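Side-chain contacts in amine Dehydrogenase (Pseudomonas putida, PDB 1JMX), which probably carries electrons through two bound heme c groups as the heme-bearing subunit of a quinohemoprotein amine dehydrogenase: residues A[121-126]-A[146-151]; A[79-84]-A[109-114]; A[393-398]-A[468-473]. All coordinates share one frame; numbering follows the deposited sequence.

Contact 1: residues A[121-126]-A[146-151]. With HEC (heme c), chain E.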
loop_
_atom_site.group_PDB
_atom_site.type_symbol
_atom_site.label_atom_id
_atom_site.label_comp_id
_atom_site.label_asym_id
_atom_site.label_seq_id
_atom_site.Cartn_x
_atom_site.Cartn_y
_atom_site.Cartn_z
ATOM N N HIS A 121 -14.900 -3.517 -17.261
ATOM C CA HIS A 121 -15.145 -2.127 -16.871
ATOM C C HIS A 121 -14.231 -1.781 -15.705
ATOM O O HIS A 121 -13.738 -0.658 -15.607
ATOM C CB HIS A 121 -16.590 -1.916 -16.415
ATOM C CG HIS A 121 -17.575 -1.782 -17.531
ATOM N ND1 HIS A 121 -17.274 -1.162 -18.725
ATOM C CD2 HIS A 121 -18.872 -2.162 -17.623
ATOM C CE1 HIS A 121 -18.339 -1.165 -19.504
ATOM N NE2 HIS A 121 -19.324 -1.766 -18.857
ATOM N N LEU A 122 -14.030 -2.751 -14.809
ATOM C CA LEU A 122 -13.169 -2.554 -13.654
ATOM C C LEU A 122 -11.731 -2.268 -14.077
ATOM O O LEU A 122 -11.113 -1.354 -13.546
ATOM C CB LEU A 122 -13.226 -3.754 -12.717
ATOM C CG LEU A 122 -12.290 -3.719 -11.510
ATOM C CD1 LEU A 122 -12.970 -4.325 -10.324
ATOM C CD2 LEU A 122 -11.009 -4.467 -11.833
ATOM N N VAL A 123 -11.212 -3.025 -15.042
ATOM C CA VAL A 123 -9.847 -2.806 -15.525
ATOM C C VAL A 123 -9.676 -1.397 -16.116
ATOM O O VAL A 123 -8.691 -0.717 -15.832
ATOM C CB VAL A 123 -9.432 -3.858 -16.572
ATOM C CG1 VAL A 123 -8.064 -3.526 -17.138
ATOM C CG2 VAL A 123 -9.399 -5.231 -15.939
ATOM N N ASN A 124 -10.648 -0.957 -16.917
ATOM C CA ASN A 124 -10.609 0.373 -17.525
ATOM C C ASN A 124 -10.642 1.467 -16.470
ATOM O O ASN A 124 -9.980 2.486 -16.619
ATOM C CB ASN A 124 -11.766 0.557 -18.514
ATOM C CG ASN A 124 -11.497 -0.106 -19.844
ATOM O OD1 ASN A 124 -10.777 0.429 -20.676
ATOM N ND2 ASN A 124 -12.060 -1.283 -20.042
ATOM N N PHE A 125 -11.416 1.253 -15.409
ATOM C CA PHE A 125 -11.500 2.220 -14.321
ATOM C C PHE A 125 -10.153 2.388 -13.624
ATOM O O PHE A 125 -9.781 3.492 -13.265
ATOM C CB PHE A 125 -12.552 1.811 -13.284
ATOM C CG PHE A 125 -12.366 2.475 -11.936
ATOM C CD1 PHE A 125 -11.829 1.764 -10.862
ATOM C CD2 PHE A 125 -12.669 3.823 -11.758
ATOM C CE1 PHE A 125 -11.594 2.386 -9.648
ATOM C CE2 PHE A 125 -12.435 4.452 -10.540
ATOM C CZ PHE A 125 -11.896 3.732 -9.486
ATOM N N HIS A 126 -9.449 1.284 -13.397
ATOM C CA HIS A 126 -8.152 1.335 -12.735
ATOM C C HIS A 126 -7.139 2.164 -13.501
ATOM O O HIS A 126 -6.592 3.126 -12.964
ATOM C CB HIS A 126 -7.609 -0.075 -12.502
ATOM C CG HIS A 126 -8.207 -0.753 -11.314
ATOM N ND1 HIS A 126 -9.440 -1.367 -11.310
ATOM C CD2 HIS A 126 -7.741 -0.860 -10.049
ATOM C CE1 HIS A 126 -9.678 -1.803 -10.083
ATOM N NE2 HIS A 126 -8.673 -1.519 -9.287
ATOM N N PRO A 146 -3.393 -5.027 -22.518
ATOM C CA PRO A 146 -3.771 -6.198 -23.328
ATOM C C PRO A 146 -3.854 -7.499 -22.508
ATOM O O PRO A 146 -4.780 -8.296 -22.669
ATOM C CB PRO A 146 -2.642 -6.269 -24.352
ATOM C CG PRO A 146 -2.317 -4.838 -24.564
ATOM C CD PRO A 146 -2.280 -4.304 -23.157
ATOM N N ILE A 147 -2.871 -7.703 -21.639
ATOM C CA ILE A 147 -2.801 -8.877 -20.774
ATOM C C ILE A 147 -3.987 -8.886 -19.805
ATOM O O ILE A 147 -4.634 -9.916 -19.600
ATOM C CB ILE A 147 -1.456 -8.875 -19.969
ATOM C CG1 ILE A 147 -0.282 -9.206 -20.894
ATOM C CG2 ILE A 147 -1.504 -9.837 -18.803
ATOM C CD1 ILE A 147 1.067 -8.967 -20.259
ATOM N N ALA A 148 -4.283 -7.727 -19.229
ATOM C CA ALA A 148 -5.374 -7.606 -18.270
ATOM C C ALA A 148 -6.743 -7.854 -18.906
ATOM O O ALA A 148 -7.602 -8.493 -18.308
ATOM C CB ALA A 148 -5.328 -6.240 -17.598
ATOM N N LEU A 149 -6.925 -7.381 -20.133
ATOM C CA LEU A 149 -8.191 -7.545 -20.836
ATOM C C LEU A 149 -8.355 -8.914 -21.489
ATOM O O LEU A 149 -9.434 -9.497 -21.442
ATOM C CB LEU A 149 -8.362 -6.452 -21.894
ATOM C CG LEU A 149 -8.467 -4.996 -21.420
ATOM C CD1 LEU A 149 -8.472 -4.060 -22.614
ATOM C CD2 LEU A 149 -9.716 -4.799 -20.569
ATOM N N GLN A 150 -7.282 -9.425 -22.083
ATOM C CA GLN A 150 -7.329 -10.709 -22.774
ATOM C C GLN A 150 -7.072 -11.948 -21.924
ATOM O O GLN A 150 -7.636 -13.003 -22.190
ATOM C CB GLN A 150 -6.380 -10.697 -23.970
ATOM C CG GLN A 150 -6.811 -9.757 -25.081
ATOM C CD GLN A 150 -5.707 -9.503 -26.090
ATOM O OE1 GLN A 150 -5.448 -8.358 -26.465
ATOM N NE2 GLN A 150 -5.040 -10.571 -26.527
ATOM N N GLN A 151 -6.211 -11.831 -20.921
ATOM C CA GLN A 151 -5.899 -12.963 -20.056
ATOM C C GLN A 151 -6.631 -12.916 -18.726
ATOM O O GLN A 151 -7.326 -13.863 -18.358
ATOM C CB GLN A 151 -4.400 -13.031 -19.765
ATOM C CG GLN A 151 -3.629 -14.084 -20.526
ATOM C CD GLN A 151 -3.358 -13.689 -21.955
ATOM O OE1 GLN A 151 -3.761 -14.391 -22.889
ATOM N NE2 GLN A 151 -2.669 -12.562 -22.144
HETATM FE FE HEC E . -7.954 -2.564 -7.563
HETATM C CHA HEC E . -10.328 -1.020 -5.790
HETATM C CHB HEC E . -10.162 -5.009 -8.301
HETATM C CHC HEC E . -5.624 -4.061 -9.512
HETATM C CHD HEC E . -5.746 -0.047 -6.822
HETATM N NA HEC E . -9.820 -2.944 -7.119
HETATM C C1A HEC E . -10.666 -2.201 -6.362
HETATM C C2A HEC E . -11.964 -2.805 -6.254
HETATM C C3A HEC E . -11.909 -3.939 -6.951
HETATM C C4A HEC E . -10.582 -4.015 -7.499
HETATM C CMA HEC E . -13.034 -4.940 -7.146
HETATM C CAA HEC E . -13.144 -2.228 -5.505
HETATM C CBA HEC E . -14.153 -1.868 -6.595
HETATM C CGA HEC E . -15.443 -1.233 -6.142
HETATM O O1A HEC E . -15.659 -1.008 -4.964
HETATM O O2A HEC E . -16.251 -0.945 -7.000
HETATM N NB HEC E . -7.898 -4.176 -8.656
HETATM C C1B HEC E . -8.919 -5.104 -8.865
HETATM C C2B HEC E . -8.564 -6.156 -9.756
HETATM C C3B HEC E . -7.282 -5.884 -10.133
HETATM C C4B HEC E . -6.864 -4.668 -9.426
HETATM C CMB HEC E . -9.465 -7.325 -10.204
HETATM C CAB HEC E . -6.512 -6.742 -11.126
HETATM C CBB HEC E . -6.359 -6.150 -12.530
HETATM N NC HEC E . -6.078 -2.155 -8.035
HETATM C C1C HEC E . -5.252 -2.894 -8.854
HETATM C C2C HEC E . -3.947 -2.308 -8.962
HETATM C C3C HEC E . -3.963 -1.204 -8.210
HETATM C C4C HEC E . -5.299 -1.086 -7.639
HETATM C CMC HEC E . -2.788 -2.874 -9.785
HETATM C CAC HEC E . -2.726 -0.377 -7.936
HETATM C CBC HEC E . -2.340 0.763 -8.859
HETATM N ND HEC E . -8.016 -0.888 -6.536
HETATM C C1D HEC E . -7.031 0.053 -6.314
HETATM C C2D HEC E . -7.526 1.164 -5.497
HETATM C C3D HEC E . -8.843 0.836 -5.240
HETATM C C4D HEC E . -9.094 -0.400 -5.866
HETATM C CMD HEC E . -6.734 2.391 -5.053
HETATM C CAD HEC E . -9.944 1.558 -4.455
HETATM C CBD HEC E . -9.581 2.820 -3.746
HETATM C CGD HEC E . -9.236 2.548 -2.320
HETATM O O1D HEC E . -8.826 1.406 -2.010
HETATM O O2D HEC E . -9.370 3.471 -1.486
#
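Val123 presents one methyl, CG1, to two side chains of residues 146-151. CG1 lies 3.9 Å from Ala148 CB and 4.0 Å from Leu149 CD2, and the valine and leucine side chains cross at a slant. With CG1 anti to the backbone N (chi1 175°), this branch rather than CG2 makes the contact. Leu149 starts out to one side and turns back through CD2, which also passes the amide of Asn124; that amide's ND2 bonds to Glu120 O, and its OD1 to Val122 N of a neighbouring chain.

The far flank of residues 121-126 serves the heme. His126 NE2 coordinates the iron at 2.1 Å, opposite His104 of the same chain. Its ND1 donates a nearly straight bond of 2.8 Å to Leu122 O, which lies in the ring plane while ND1 stands above the carbonyl plane; this fixes the rotation of the imidazole and would probably make it a stronger donor to the iron. Leu122 lays both methyls against the porphyrin margin.

The two helix segments run antiparallel (169°) with axes 10.2 Å apart. Helix 144-159 thus backs the ligand-bearing helix 116-129, with Trp144, Leu145 and Val153 adding further cover on Val123.

Contact 2: residues A[79-84]-A[109-114]. With HEC (heme c), chain E.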
loop_
_atom_site.group_PDB
_atom_site.type_symbol
_atom_site.label_atom_id
_atom_site.label_comp_id
_atom_site.label_asym_id
_atom_site.label_seq_id
_atom_site.Cartn_x
_atom_site.Cartn_y
_atom_site.Cartn_z
ATOM N N ARG A 79 -12.027 -14.794 4.191
ATOM C CA ARG A 79 -12.721 -14.069 5.243
ATOM C C ARG A 79 -11.796 -13.206 6.109
ATOM O O ARG A 79 -12.259 -12.297 6.791
ATOM C CB ARG A 79 -13.552 -15.028 6.103
ATOM C CG ARG A 79 -14.669 -15.736 5.329
ATOM C CD ARG A 79 -15.670 -16.417 6.261
ATOM N NE ARG A 79 -16.315 -15.456 7.152
ATOM C CZ ARG A 79 -17.355 -14.700 6.813
ATOM N NH1 ARG A 79 -17.889 -14.801 5.606
ATOM N NH2 ARG A 79 -17.817 -13.787 7.653
ATOM N N TYR A 80 -10.493 -13.475 6.050
ATOM C CA TYR A 80 -9.505 -12.714 6.814
ATOM C C TYR A 80 -9.512 -11.229 6.470
ATOM O O TYR A 80 -9.121 -10.398 7.289
ATOM C CB TYR A 80 -8.092 -13.275 6.608
ATOM C CG TYR A 80 -7.609 -13.299 5.170
ATOM C CD1 TYR A 80 -7.747 -14.448 4.395
ATOM C CD2 TYR A 80 -7.023 -12.174 4.579
ATOM C CE1 TYR A 80 -7.324 -14.486 3.070
ATOM C CE2 TYR A 80 -6.589 -12.198 3.243
ATOM C CZ TYR A 80 -6.749 -13.360 2.500
ATOM O OH TYR A 80 -6.354 -13.411 1.186
ATOM N N ALA A 81 -9.947 -10.901 5.254
ATOM C CA ALA A 81 -10.013 -9.509 4.792
ATOM C C ALA A 81 -11.077 -8.724 5.561
ATOM O O ALA A 81 -10.824 -7.606 6.009
ATOM C CB ALA A 81 -10.284 -9.455 3.283
ATOM N N MET A 82 -12.260 -9.321 5.713
ATOM C CA MET A 82 -13.360 -8.688 6.446
ATOM C C MET A 82 -13.038 -8.692 7.938
ATOM O O MET A 82 -13.457 -7.800 8.675
ATOM C CB MET A 82 -14.678 -9.433 6.210
ATOM C CG MET A 82 -15.188 -9.394 4.779
ATOM S SD MET A 82 -16.686 -10.381 4.533
ATOM C CE MET A 82 -15.970 -11.995 4.352
ATOM N N GLU A 83 -12.282 -9.700 8.365
ATOM C CA GLU A 83 -11.885 -9.852 9.756
ATOM C C GLU A 83 -10.680 -8.990 10.104
ATOM O O GLU A 83 -10.176 -9.037 11.221
ATOM C CB GLU A 83 -11.629 -11.328 10.065
ATOM C CG GLU A 83 -12.898 -12.181 9.957
ATOM C CD GLU A 83 -12.634 -13.676 10.028
ATOM O OE1 GLU A 83 -11.458 -14.083 9.978
ATOM O OE2 GLU A 83 -13.603 -14.452 10.108
ATOM N N ARG A 84 -10.233 -8.197 9.136
ATOM C CA ARG A 84 -9.117 -7.277 9.316
ATOM C C ARG A 84 -7.821 -7.913 9.798
ATOM O O ARG A 84 -7.114 -7.347 10.630
ATOM C CB ARG A 84 -9.512 -6.126 10.254
ATOM C CG ARG A 84 -10.725 -5.312 9.797
ATOM C CD ARG A 84 -10.474 -4.625 8.464
ATOM N NE ARG A 84 -9.436 -3.604 8.557
ATOM C CZ ARG A 84 -8.906 -2.981 7.509
ATOM N NH1 ARG A 84 -9.310 -3.270 6.279
ATOM N NH2 ARG A 84 -7.975 -2.058 7.690
ATOM N N VAL A 109 -10.479 -8.779 -4.372
ATOM C CA VAL A 109 -10.918 -9.218 -5.685
ATOM C C VAL A 109 -11.799 -10.464 -5.552
ATOM O O VAL A 109 -12.885 -10.525 -6.124
ATOM C CB VAL A 109 -9.695 -9.560 -6.570
ATOM C CG1 VAL A 109 -10.135 -10.065 -7.929
ATOM C CG2 VAL A 109 -8.793 -8.352 -6.709
ATOM N N ALA A 110 -11.320 -11.445 -4.787
ATOM C CA ALA A 110 -12.024 -12.709 -4.567
ATOM C C ALA A 110 -13.329 -12.577 -3.781
ATOM O O ALA A 110 -14.153 -13.486 -3.790
ATOM C CB ALA A 110 -11.099 -13.707 -3.893
ATOM N N LEU A 111 -13.519 -11.447 -3.106
ATOM C CA LEU A 111 -14.741 -11.215 -2.344
ATOM C C LEU A 111 -15.821 -10.538 -3.187
ATOM O O LEU A 111 -16.738 -9.905 -2.663
ATOM C CB LEU A 111 -14.450 -10.417 -1.068
ATOM C CG LEU A 111 -13.813 -11.241 0.052
ATOM C CD1 LEU A 111 -13.291 -10.337 1.141
ATOM C CD2 LEU A 111 -14.824 -12.238 0.604
ATOM N N GLN A 112 -15.696 -10.681 -4.505
ATOM C CA GLN A 112 -16.650 -10.126 -5.458
ATOM C C GLN A 112 -16.945 -11.124 -6.578
ATOM O O GLN A 112 -16.122 -11.975 -6.906
ATOM C CB GLN A 112 -16.141 -8.803 -6.051
ATOM C CG GLN A 112 -16.030 -7.666 -5.044
ATOM C CD GLN A 112 -16.026 -6.299 -5.694
ATOM O OE1 GLN A 112 -16.449 -6.143 -6.836
ATOM N NE2 GLN A 112 -15.567 -5.296 -4.958
ATOM N N ARG A 113 -18.152 -11.039 -7.121
ATOM C CA ARG A 113 -18.591 -11.901 -8.211
ATOM C C ARG A 113 -19.136 -10.996 -9.324
ATOM O O ARG A 113 -20.005 -10.160 -9.085
ATOM C CB ARG A 113 -19.662 -12.876 -7.711
ATOM C CG ARG A 113 -19.143 -13.946 -6.756
ATOM C CD ARG A 113 -18.070 -14.772 -7.434
ATOM N NE ARG A 113 -17.550 -15.853 -6.602
ATOM C CZ ARG A 113 -16.644 -15.701 -5.638
ATOM N NH1 ARG A 113 -16.151 -14.497 -5.360
ATOM N NH2 ARG A 113 -16.194 -16.761 -4.978
ATOM N N ARG A 114 -18.594 -11.131 -10.529
ATOM C CA ARG A 114 -19.010 -10.288 -11.654
ATOM C C ARG A 114 -18.912 -10.989 -12.996
ATOM O O ARG A 114 -18.131 -11.926 -13.157
ATOM C CB ARG A 114 -18.089 -9.068 -11.772
ATOM C CG ARG A 114 -17.918 -8.208 -10.553
ATOM C CD ARG A 114 -16.835 -7.198 -10.832
ATOM N NE ARG A 114 -16.671 -6.237 -9.757
ATOM C CZ ARG A 114 -16.461 -4.942 -9.947
ATOM N NH1 ARG A 114 -16.397 -4.447 -11.174
ATOM N NH2 ARG A 114 -16.273 -4.148 -8.907
HETATM FE FE HEC E . -7.954 -2.564 -7.563
HETATM C CHA HEC E . -10.328 -1.020 -5.790
HETATM C CHB HEC E . -10.162 -5.009 -8.301
HETATM C CHC HEC E . -5.624 -4.061 -9.512
HETATM C CHD HEC E . -5.746 -0.047 -6.822
HETATM N NA HEC E . -9.820 -2.944 -7.119
HETATM C C1A HEC E . -10.666 -2.201 -6.362
HETATM C C2A HEC E . -11.964 -2.805 -6.254
HETATM C C3A HEC E . -11.909 -3.939 -6.951
HETATM C C4A HEC E . -10.582 -4.015 -7.499
HETATM C CMA HEC E . -13.034 -4.940 -7.146
HETATM C CAA HEC E . -13.144 -2.228 -5.505
HETATM C CBA HEC E . -14.153 -1.868 -6.595
HETATM C CGA HEC E . -15.443 -1.233 -6.142
HETATM O O1A HEC E . -15.659 -1.008 -4.964
HETATM O O2A HEC E . -16.251 -0.945 -7.000
HETATM N NB HEC E . -7.898 -4.176 -8.656
HETATM C C1B HEC E . -8.919 -5.104 -8.865
HETATM C C2B HEC E . -8.564 -6.156 -9.756
HETATM C C3B HEC E . -7.282 -5.884 -10.133
HETATM C C4B HEC E . -6.864 -4.668 -9.426
HETATM C CMB HEC E . -9.465 -7.325 -10.204
HETATM C CAB HEC E . -6.512 -6.742 -11.126
HETATM C CBB HEC E . -6.359 -6.150 -12.530
HETATM N NC HEC E . -6.078 -2.155 -8.035
HETATM C C1C HEC E . -5.252 -2.894 -8.854
HETATM C C2C HEC E . -3.947 -2.308 -8.962
HETATM C C3C HEC E . -3.963 -1.204 -8.210
HETATM C C4C HEC E . -5.299 -1.086 -7.639
HETATM C CMC HEC E . -2.788 -2.874 -9.785
HETATM C CAC HEC E . -2.726 -0.377 -7.936
HETATM C CBC HEC E . -2.340 0.763 -8.859
HETATM N ND HEC E . -8.016 -0.888 -6.536
HETATM C C1D HEC E . -7.031 0.053 -6.314
HETATM C C2D HEC E . -7.526 1.164 -5.497
HETATM C C3D HEC E . -8.843 0.836 -5.240
HETATM C C4D HEC E . -9.094 -0.400 -5.866
HETATM C CMD HEC E . -6.734 2.391 -5.053
HETATM C CAD HEC E . -9.944 1.558 -4.455
HETATM C CBD HEC E . -9.581 2.820 -3.746
HETATM C CGD HEC E . -9.236 2.548 -2.320
HETATM O O1D HEC E . -8.826 1.406 -2.010
HETATM O O2D HEC E . -9.370 3.471 -1.486
#
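Leu111 alone carries one side of this contact, splitting its two methyls between neighbouring residues of a loop. CD1 meets Ala81 CB at 3.8 Å, while CD2 meets Met82 CE at 3.9 Å. That same Met82 methyl lies over a face of the Arg79 guanidinium, 3.6 Å above its plane and offset toward the rim; the bend at chi3 (-82°) swings CE into this position. Leu111 is also where the chain leaves the helix, and Arg113 NH1 covers the exit with bonds to Ala110 O (2.7 Å) and Gln112 O.

The chain on both sides of Leu111 meets the heme: Val109 touches CMB, and the Gln112 amide rests on CMA. Arg114 grips Gln112 OE1 side-on with NE and NH2, each at 2.9 Å, with OE1 in the guanidinium plane, and Lys32 NZ reaches the same oxygen. Arg114 NH1 bonds a propionate of the other heme. With an alanine in place of Gln112, Arg114 NE and Lys32 are likely to lose a shared acceptor, with a gap opening beside that heme methyl.

Strand 112-113 pairs with strand 31-32. On the loop side, Ala81 touches helix 107-110, and Met82 packs on strands 237-244 and 247-256 of the eight-stranded barrel.

Contact 3: residues A[393-398]-A[468-473]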
loop_
_atom_site.group_PDB
_atom_site.type_symbol
_atom_site.label_atom_id
_atom_site.label_comp_id
_atom_site.label_asym_id
_atom_site.label_seq_id
_atom_site.Cartn_x
_atom_site.Cartn_y
_atom_site.Cartn_z
ATOM N N PHE A 393 2.589 -10.899 19.941
ATOM C CA PHE A 393 3.100 -12.240 19.749
ATOM C C PHE A 393 2.765 -13.265 20.798
ATOM O O PHE A 393 2.410 -12.940 21.925
ATOM C CB PHE A 393 4.615 -12.180 19.563
ATOM C CG PHE A 393 5.053 -11.158 18.568
ATOM C CD1 PHE A 393 5.387 -9.871 18.980
ATOM C CD2 PHE A 393 5.107 -11.466 17.219
ATOM C CE1 PHE A 393 5.766 -8.901 18.055
ATOM C CE2 PHE A 393 5.485 -10.505 16.286
ATOM C CZ PHE A 393 5.814 -9.221 16.706
ATOM N N GLU A 394 2.946 -14.519 20.411
ATOM C CA GLU A 394 2.688 -15.650 21.272
ATOM C C GLU A 394 3.794 -16.687 20.994
ATOM O O GLU A 394 4.340 -16.735 19.891
ATOM C CB GLU A 394 1.312 -16.212 20.928
ATOM C CG GLU A 394 0.610 -16.893 22.058
ATOM C CD GLU A 394 -0.099 -15.944 22.998
ATOM O OE1 GLU A 394 -1.081 -15.299 22.576
ATOM O OE2 GLU A 394 0.296 -15.880 24.176
ATOM N N ALA A 395 4.186 -17.448 22.012
ATOM C CA ALA A 395 5.219 -18.473 21.839
ATOM C C ALA A 395 4.562 -19.844 21.809
ATOM O O ALA A 395 4.020 -20.303 22.812
ATOM C CB ALA A 395 6.242 -18.397 22.956
ATOM N N GLU A 396 4.558 -20.460 20.633
ATOM C CA GLU A 396 3.958 -21.771 20.427
ATOM C C GLU A 396 4.927 -22.924 20.694
ATOM O O GLU A 396 5.901 -23.109 19.976
ATOM C CB GLU A 396 3.414 -21.851 19.010
ATOM C CG GLU A 396 2.826 -23.178 18.625
ATOM C CD GLU A 396 2.582 -23.246 17.144
ATOM O OE1 GLU A 396 3.566 -23.171 16.383
ATOM O OE2 GLU A 396 1.412 -23.340 16.730
ATOM N N ALA A 397 4.613 -23.716 21.715
ATOM C CA ALA A 397 5.438 -24.846 22.135
ATOM C C ALA A 397 5.134 -26.160 21.429
ATOM O O ALA A 397 3.979 -26.486 21.178
ATOM C CB ALA A 397 5.328 -25.031 23.638
ATOM N N TRP A 398 6.195 -26.908 21.135
ATOM C CA TRP A 398 6.098 -28.206 20.477
ATOM C C TRP A 398 6.973 -29.234 21.172
ATOM O O TRP A 398 8.083 -28.940 21.608
ATOM C CB TRP A 398 6.539 -28.131 19.013
ATOM C CG TRP A 398 5.648 -27.320 18.163
ATOM C CD1 TRP A 398 5.586 -25.962 18.114
ATOM C CD2 TRP A 398 4.666 -27.805 17.243
ATOM N NE1 TRP A 398 4.626 -25.566 17.224
ATOM C CE2 TRP A 398 4.042 -26.675 16.669
ATOM C CE3 TRP A 398 4.251 -29.089 16.843
ATOM C CZ2 TRP A 398 3.023 -26.781 15.716
ATOM C CZ3 TRP A 398 3.232 -29.197 15.890
ATOM C CH2 TRP A 398 2.631 -28.045 15.338
ATOM N N ALA A 468 11.477 -15.046 21.762
ATOM C CA ALA A 468 10.666 -15.524 22.877
ATOM C C ALA A 468 11.476 -16.616 23.569
ATOM O O ALA A 468 12.085 -17.457 22.908
ATOM C CB ALA A 468 9.355 -16.105 22.381
ATOM N N THR A 469 11.534 -16.570 24.893
ATOM C CA THR A 469 12.265 -17.584 25.639
ATOM C C THR A 469 11.307 -18.157 26.668
ATOM O O THR A 469 10.817 -17.446 27.542
ATOM C CB THR A 469 13.537 -17.020 26.308
ATOM O OG1 THR A 469 13.181 -15.987 27.225
ATOM C CG2 THR A 469 14.480 -16.443 25.274
ATOM N N LEU A 470 10.987 -19.434 26.502
ATOM C CA LEU A 470 10.063 -20.122 27.382
ATOM C C LEU A 470 10.413 -20.075 28.864
ATOM O O LEU A 470 11.566 -20.249 29.258
ATOM C CB LEU A 470 9.901 -21.564 26.923
ATOM C CG LEU A 470 8.504 -21.923 26.436
ATOM C CD1 LEU A 470 7.999 -20.864 25.471
ATOM C CD2 LEU A 470 8.533 -23.303 25.796
ATOM N N ALA A 471 9.405 -19.761 29.672
ATOM C CA ALA A 471 9.564 -19.710 31.119
ATOM C C ALA A 471 9.797 -21.152 31.570
ATOM O O ALA A 471 10.555 -21.415 32.497
ATOM C CB ALA A 471 8.304 -19.162 31.761
ATOM N N ASP A 472 9.173 -22.082 30.854
ATOM C CA ASP A 472 9.279 -23.507 31.141
ATOM C C ASP A 472 10.476 -24.134 30.417
ATOM O O ASP A 472 10.324 -24.686 29.324
ATOM C CB ASP A 472 7.965 -24.209 30.726
ATOM C CG ASP A 472 7.988 -25.725 30.950
ATOM O OD1 ASP A 472 8.626 -26.184 31.928
ATOM O OD2 ASP A 472 7.345 -26.451 30.148
ATOM N N GLY A 473 11.663 -24.026 31.012
ATOM C CA GLY A 473 12.840 -24.628 30.400
ATOM C C GLY A 473 13.781 -23.739 29.610
ATOM O O GLY A 473 14.858 -24.184 29.200
#
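Two strands of a curled, mixed β-sheet face each other here, within a domain assigned to the E-set group, whose members are immunoglobulin-like β-folds. Strands 391-400 and 462-470 both pair with strand 406-420 rather than with one another. Their segments cross at -48°, with axes 8.0 Å apart, and no hydrogen bond joins them.

The contact across them is wholly apolar and built from small groups. Ala395 CB is its centre, touching Ala468 CB and Leu470 CD1, each at 3.9 Å. Leu470 CD2 extends the patch to Ala397 CB at 4.2 Å, so the fork of the leucine spans two alanines that lie on one face of their strand. Its chi1 of -115° is close to eclipsed, which turns the fork across toward the alanines although CB itself does not point at them. The small alanine side chains are consistent with the 6.3 Å between Ala395 CA and Ala468 CA. Val365 and Val368 add further cover to Leu470, and Trp416 to Ala468.

Backbone bonds hold strand 391-400 in its sheet: Glu394 and Glu396 pair with Val371 and Lys369 of strand 367-378, and Ala395 and Ala397 with Leu412 and Ile409 of strand 406-420.

Polar and charged interactions occupy the other face, toward which Glu394 and Glu396 point. Glu396 OE2 forms a salt bridge with Arg408, and the Trp398 ring makes a cation-pi contact with Lys369. The second carboxylate oxygen, Glu396 OE1, accepts from Trp398 NE1 at 2.8 Å (163°), lying in the indole plane while the donor stands well above the carboxylate plane.

Overall arrangement
Contacts 1 and 2 belong to the same heme-binding region and share one heme c, their centres being 20 Å apart. They touch where Leu122 CD1 packs 3.5 Å from Arg114 NH1, and strand 112-113 is followed in the chain by helix 116-129. The second heme is also near: it lies about 8 Å from the Asn124 side chain, and Arg114 reaches it directly. Contact 3 stands apart in another domain. Its centre is 48 Å from that of contact 1, on the opposite side of the chain's centre, and 33 Å from that of contact 2, with nearest atoms about 14 Å apart. A nickel ion lies about 10 Å from the side chain of Leu470.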